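Local coordinates for enoyl-CoA hydratase/isomerase family protein (Bacillus anthracis, PDB 3KQF) that probably catalyses the reversible addition of water to the double bond of 2-enoyl-CoA thioesters, as in other enoyl-CoA hydratases of the crotonase superfamily, at residues I22-E27 and E39-I44; V184-P189 and E194-E199. One frame throughout, in Å; residues are numbered along the deposited sequence. Where two conformers were deposited one is given.

Contact 1: I22-E27 and E39-I44; sequences ISLNRE and EELQNI
Ile22 and Leu41 meet methyl to methyl: CG2 of Ile22 lies 3.9 Å from CD1 of Leu41. All the contact between the strand end and the helix is of this apolar kind. In Ile22 the two branches part company. CG2 stands opposite the backbone N and meets Leu41, while CG1, at chi1 -56°, turns back beside that N and carries CD1 toward the next helix turn. In one of the deposited conformers of Ile44, Ile22 CD1 lies 4.4 Å from Ile44 CG2, a contact the second conformer makes doubtful. Leu41 likewise uses both its methyls, since CD2 reaches CD2 of Leu24 at 4.3 Å. Its CG is swung out away from the backbone N (chi1 -172°), which brings the fork to the strand although its CB does not aim straight at it.

The hydrogen bonds all run elsewhere. Ile22 and Leu24 give their backbones to strand 56-61 and the residue just past it, and helix 35-49 keeps its own i to i+4 pairing, as in Asn43 N to Glu39 O at 3.1 Å. One turn before Ile44, Glu40 accepts the backbone N-H groups of Gln8 and Asn9.

Strand 22-24 and helix 39-44 run nearly antiparallel, at 174° with axes 10.8 Å apart, as expected in the beta-alpha-beta unit of strand 19-24, helix 35-49 and strand 56-61, whose helix runs back along the sheet face. With four buried aliphatic side chains and no polar bond between the segments, the helix is held against this strand by shape and exclusion of water, not by directed bonds.

Contact 2: V184-P189 and E194-E199; sequences VEFVVP and EEKAIE
Lys196 lays the aliphatic part of its side chain across Val188 and on to the ring of Phe186. The closest approach is from CG of Lys196 to CG1 of Val188, 3.7 Å, and CD of Lys196 follows at 4.1 Å from the same methyl. Further out, Lys196 CE comes to 4.1 Å from Phe186 CD1, the lysine chain passing the phenylalanine side chain at about a right angle. Two torsions lay out this path: CG leaves opposite the backbone N (chi1 -177°), then a bend at chi2 of 67° turns the rest of the chain past Val188 CG1, so that CE ends near the Phe186 ring. No hydrogen bond joins the segments; the methylenes do the packing.

Phe186 and Val188, two apart on the strand, both point toward the helix, whereas Val187 between them points away and packs on Lys179 of helix 175-181. The Phe186 ring also makes a cation-pi contact with Arg162 of a second subunit, so the strand's helix-facing side is shared between its own chain and the neighbouring one.

Strand 186-188 is one of the two outermost strands of the six-stranded sheet within this chain, bonded to Arg127 and Ala129 of strand 126-130 and to Glu131 just past its end. Helix 193-206 follows it after a short turn and packs back over the same strand pair, with Ile200 touching Phe186 and Ala197 touching Ile128.

From the N terminus, the chain runs through strand 19-24 into helix 35-49, and contact 1 closes that connection, with 11 residues between segments 22-27 and 39-44, before the chain enters strand 56-61. Contact 2 comes much later, with just four residues between segments 184-189 and 194-199. The two are in series, neither nested nor crossed. Both fix a helix to the strand that precedes it in the same six-stranded sheet: contact 1 at the second strand, contact 2 at the last. Their centres lie about 21 Å and their nearest atoms about 6 Å apart, so they do not touch. One is buried within its chain; the other lies at the surface, where a second subunit reaches strand 186-188.

Contact 1: I22-E27 and E39-I44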
loop_
_atom_site.group_PDB
_atom_site.type_symbol
_atom_site.label_atom_id
_atom_site.label_comp_id
_atom_site.label_asym_id
_atom_site.label_seq_id
_atom_site.Cartn_x
_atom_site.Cartn_y
_atom_site.Cartn_z
ATOM N N ILE A 22 4.768 19.326 -21.003
ATOM C CA ILE A 22 6.193 19.576 -20.952
ATOM C C ILE A 22 6.900 18.332 -21.488
ATOM O O ILE A 22 6.643 17.233 -21.011
ATOM C CB ILE A 22 6.671 19.811 -19.511
ATOM C CG1 ILE A 22 5.887 20.961 -18.861
ATOM C CG2 ILE A 22 8.160 20.100 -19.506
ATOM C CD1 ILE A 22 6.210 21.178 -17.401
ATOM N N SER A 23 7.755 18.497 -22.494
ATOM C CA SER A 23 8.461 17.363 -23.080
ATOM C C SER A 23 9.978 17.481 -22.919
ATOM O O SER A 23 10.577 18.475 -23.370
ATOM C CB SER A 23 8.146 17.254 -24.576
ATOM O OG SER A 23 6.764 17.186 -24.841
ATOM N N LEU A 24 10.609 16.496 -22.279
ATOM C CA LEU A 24 12.073 16.492 -22.203
ATOM C C LEU A 24 12.513 16.392 -23.666
ATOM O O LEU A 24 12.001 15.555 -24.408
ATOM C CB LEU A 24 12.613 15.334 -21.366
ATOM C CG LEU A 24 12.111 15.224 -19.929
ATOM C CD1 LEU A 24 12.789 14.068 -19.218
ATOM C CD2 LEU A 24 12.325 16.516 -19.138
ATOM N N ASN A 25 13.452 17.242 -24.076
ATOM C CA ASN A 25 13.857 17.329 -25.477
ATOM C C ASN A 25 15.359 17.186 -25.739
ATOM O O ASN A 25 16.012 18.112 -26.232
ATOM C CB ASN A 25 13.359 18.661 -26.058
ATOM C CG ASN A 25 13.453 18.715 -27.573
ATOM O OD1 ASN A 25 13.342 17.691 -28.256
ATOM N ND2 ASN A 25 13.632 19.925 -28.114
ATOM N N ARG A 26 15.882 16.010 -25.417
ATOM C CA ARG A 26 17.263 15.664 -25.651
ATOM C C ARG A 26 17.273 14.240 -26.203
ATOM O O ARG A 26 17.892 13.357 -25.625
ATOM C CB ARG A 26 18.069 15.727 -24.356
ATOM C CG ARG A 26 18.101 17.069 -23.661
ATOM C CD ARG A 26 19.138 16.989 -22.536
ATOM N NE ARG A 26 20.493 16.932 -23.078
ATOM C CZ ARG A 26 21.531 16.332 -22.504
ATOM N NH1 ARG A 26 21.387 15.639 -21.369
ATOM N NH2 ARG A 26 22.719 16.369 -23.105
ATOM N N GLU A 27 16.579 14.023 -27.323
ATOM C CA GLU A 27 16.472 12.674 -27.918
ATOM C C GLU A 27 17.801 11.950 -28.128
ATOM O O GLU A 27 17.903 10.757 -27.817
ATOM C CB GLU A 27 15.710 12.684 -29.253
ATOM C CG GLU A 27 14.260 13.054 -29.162
ATOM C CD GLU A 27 13.550 12.958 -30.517
ATOM O OE1 GLU A 27 13.842 12.024 -31.304
ATOM O OE2 GLU A 27 12.686 13.815 -30.779
ATOM N N GLU A 39 17.822 23.068 -14.992
ATOM C CA GLU A 39 17.650 24.530 -14.862
ATOM C C GLU A 39 16.398 25.014 -15.609
ATOM O O GLU A 39 15.581 25.751 -15.051
ATOM C CB GLU A 39 18.885 25.261 -15.409
ATOM C CG GLU A 39 18.767 26.791 -15.509
ATOM C CD GLU A 39 18.667 27.482 -14.167
ATOM O OE1 GLU A 39 18.940 26.835 -13.128
ATOM O OE2 GLU A 39 18.333 28.689 -14.155
ATOM N N GLU A 40 16.263 24.604 -16.870
ATOM C CA GLU A 40 15.099 24.980 -17.688
ATOM C C GLU A 40 13.786 24.437 -17.130
ATOM O O GLU A 40 12.752 25.132 -17.147
ATOM C CB GLU A 40 15.270 24.515 -19.142
ATOM C CG GLU A 40 16.328 25.267 -19.896
ATOM C CD GLU A 40 16.465 24.839 -21.345
ATOM O OE1 GLU A 40 15.835 23.847 -21.750
ATOM O OE2 GLU A 40 17.201 25.524 -22.096
ATOM N N LEU A 41 13.821 23.194 -16.659
ATOM C CA LEU A 41 12.647 22.565 -16.103
ATOM C C LEU A 41 12.212 23.293 -14.828
ATOM O O LEU A 41 11.038 23.578 -14.656
ATOM C CB LEU A 41 12.894 21.067 -15.876
ATOM C CG LEU A 41 11.706 20.205 -15.471
ATOM C CD1 LEU A 41 10.497 20.388 -16.405
ATOM C CD2 LEU A 41 12.159 18.736 -15.444
ATOM N N GLN A 42 13.156 23.630 -13.949
ATOM C CA GLN A 42 12.821 24.369 -12.734
ATOM C C GLN A 42 12.192 25.732 -13.054
ATOM O O GLN A 42 11.271 26.158 -12.380
ATOM C CB GLN A 42 14.047 24.563 -11.840
ATOM C CG GLN A 42 14.601 23.274 -11.212
ATOM C CD GLN A 42 15.765 23.533 -10.259
ATOM O OE1 GLN A 42 16.205 24.663 -10.101
ATOM N NE2 GLN A 42 16.267 22.472 -9.625
ATOM N N ASN A 43 12.714 26.423 -14.067
ATOM C CA ASN A 43 12.181 27.732 -14.448
ATOM C C ASN A 43 10.733 27.620 -14.945
ATOM O O ASN A 43 9.892 28.433 -14.579
ATOM C CB ASN A 43 13.073 28.405 -15.499
ATOM C CG ASN A 43 14.475 28.717 -14.973
ATOM O OD1 ASN A 43 14.720 28.698 -13.769
ATOM N ND2 ASN A 43 15.395 29.027 -15.883
ATOM N N ILE A 44 10.442 26.618 -15.776
ATOM C CA ILE A 44 9.076 26.441 -16.285
ATOM C C ILE A 44 8.145 25.982 -15.155
ATOM O O ILE A 44 6.993 26.396 -15.101
ATOM C CB ILE A 44 8.994 25.473 -17.487
ATOM C CG1 ILE A 44 7.550 25.390 -18.003
ATOM C CG2 ILE A 44 9.474 24.096 -17.109
ATOM C CD1 ILE A 44 6.978 26.703 -18.466
#

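Contact 2: V184-P189 and E194-E199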
loop_
_atom_site.group_PDB
_atom_site.type_symbol
_atom_site.label_atom_id
_atom_site.label_comp_id
_atom_site.label_asym_id
_atom_site.label_seq_id
_atom_site.Cartn_x
_atom_site.Cartn_y
_atom_site.Cartn_z
ATOM N N VAL A 184 2.389 1.830 -12.647
ATOM C CA VAL A 184 1.744 2.701 -13.642
ATOM C C VAL A 184 0.238 2.400 -13.595
ATOM O O VAL A 184 -0.183 1.254 -13.336
ATOM C CB VAL A 184 2.327 2.583 -15.058
ATOM C CG1 VAL A 184 3.844 2.879 -15.025
ATOM C CG2 VAL A 184 2.009 1.227 -15.676
ATOM N N GLU A 185 -0.568 3.432 -13.814
ATOM C CA GLU A 185 -2.021 3.321 -13.700
ATOM C C GLU A 185 -2.725 2.961 -15.000
ATOM O O GLU A 185 -3.834 2.412 -14.965
ATOM C CB GLU A 185 -2.606 4.602 -13.075
ATOM C CG GLU A 185 -2.300 4.762 -11.549
ATOM C CD GLU A 185 -0.853 5.120 -11.225
ATOM O OE1 GLU A 185 -0.128 5.680 -12.092
ATOM O OE2 GLU A 185 -0.436 4.864 -10.065
ATOM N N PHE A 186 -2.091 3.279 -16.131
ATOM C CA PHE A 186 -2.619 2.936 -17.465
ATOM C C PHE A 186 -1.487 2.470 -18.394
ATOM O O PHE A 186 -0.338 2.914 -18.256
ATOM C CB PHE A 186 -3.274 4.154 -18.122
ATOM C CG PHE A 186 -4.385 4.766 -17.310
ATOM C CD1 PHE A 186 -5.709 4.362 -17.494
ATOM C CD2 PHE A 186 -4.112 5.740 -16.377
ATOM C CE1 PHE A 186 -6.742 4.937 -16.745
ATOM C CE2 PHE A 186 -5.145 6.329 -15.620
ATOM C CZ PHE A 186 -6.443 5.916 -15.790
ATOM N N VAL A 187 -1.819 1.582 -19.327
ATOM C CA VAL A 187 -0.890 1.149 -20.372
ATOM C C VAL A 187 -1.627 1.217 -21.709
ATOM O O VAL A 187 -2.743 0.703 -21.829
ATOM C CB VAL A 187 -0.282 -0.263 -20.114
ATOM C CG1 VAL A 187 0.585 -0.670 -21.294
ATOM C CG2 VAL A 187 0.538 -0.257 -18.848
ATOM N N VAL A 188 -1.029 1.905 -22.679
ATOM C CA VAL A 188 -1.603 2.064 -24.010
ATOM C C VAL A 188 -0.505 1.946 -25.071
ATOM O O VAL A 188 0.673 2.083 -24.759
ATOM C CB VAL A 188 -2.306 3.446 -24.171
ATOM C CG1 VAL A 188 -3.353 3.634 -23.105
ATOM C CG2 VAL A 188 -1.286 4.597 -24.115
ATOM N N PRO A 189 -0.883 1.708 -26.336
ATOM C CA PRO A 189 0.132 1.618 -27.394
ATOM C C PRO A 189 0.872 2.941 -27.518
ATOM O O PRO A 189 0.259 3.993 -27.322
ATOM C CB PRO A 189 -0.694 1.330 -28.658
ATOM C CG PRO A 189 -1.970 0.815 -28.164
ATOM C CD PRO A 189 -2.232 1.428 -26.843
ATOM N N GLU A 194 -0.014 9.905 -26.481
ATOM C CA GLU A 194 -0.329 11.320 -26.402
ATOM C C GLU A 194 -1.828 11.595 -26.302
ATOM O O GLU A 194 -2.243 12.393 -25.465
ATOM C CB GLU A 194 0.256 12.067 -27.595
ATOM C CG GLU A 194 0.267 13.569 -27.387
ATOM C CD GLU A 194 1.013 14.293 -28.484
ATOM O OE1 GLU A 194 0.592 14.209 -29.656
ATOM O OE2 GLU A 194 2.009 14.970 -28.154
ATOM N N GLU A 195 -2.652 10.953 -27.134
ATOM C CA GLU A 195 -4.092 11.238 -27.062
ATOM C C GLU A 195 -4.702 10.724 -25.755
ATOM O O GLU A 195 -5.576 11.367 -25.206
ATOM C CB GLU A 195 -4.903 10.778 -28.298
ATOM C CG GLU A 195 -5.234 9.308 -28.425
ATOM C CD GLU A 195 -6.256 9.041 -29.551
ATOM O OE1 GLU A 195 -6.820 10.017 -30.107
ATOM O OE2 GLU A 195 -6.510 7.857 -29.865
ATOM N N LYS A 196 -4.221 9.595 -25.244
ATOM C CA LYS A 196 -4.732 9.071 -23.971
ATOM C C LYS A 196 -4.422 10.054 -22.811
ATOM O O LYS A 196 -5.271 10.296 -21.938
ATOM C CB LYS A 196 -4.114 7.708 -23.672
ATOM C CG LYS A 196 -4.627 7.019 -22.373
ATOM C CD LYS A 196 -6.095 6.618 -22.491
ATOM C CE LYS A 196 -6.548 5.781 -21.300
ATOM N NZ LYS A 196 -7.968 5.341 -21.439
ATOM N N ALA A 197 -3.199 10.588 -22.776
ATOM C CA ALA A 197 -2.828 11.549 -21.728
ATOM C C ALA A 197 -3.650 12.827 -21.853
ATOM O O ALA A 197 -4.096 13.386 -20.857
ATOM C CB ALA A 197 -1.331 11.876 -21.784
ATOM N N ILE A 198 -3.862 13.285 -23.072
ATOM C CA ILE A 198 -4.654 14.498 -23.288
ATOM C C ILE A 198 -6.109 14.281 -22.893
ATOM O O ILE A 198 -6.717 15.149 -22.278
ATOM C CB ILE A 198 -4.563 14.991 -24.729
ATOM C CG1 ILE A 198 -3.174 15.560 -24.984
ATOM C CG2 ILE A 198 -5.627 16.073 -25.011
ATOM C CD1 ILE A 198 -2.919 15.923 -26.436
ATOM N N GLU A 199 -6.674 13.134 -23.235
ATOM C CA GLU A 199 -8.082 12.907 -22.888
ATOM C C GLU A 199 -8.311 12.794 -21.372
ATOM O O GLU A 199 -9.304 13.324 -20.868
ATOM C CB GLU A 199 -8.717 11.797 -23.731
ATOM C CG GLU A 199 -8.955 12.314 -25.167
ATOM C CD GLU A 199 -9.583 11.315 -26.107
ATOM O OE1 GLU A 199 -10.016 10.236 -25.651
ATOM O OE2 GLU A 199 -9.647 11.623 -27.320
#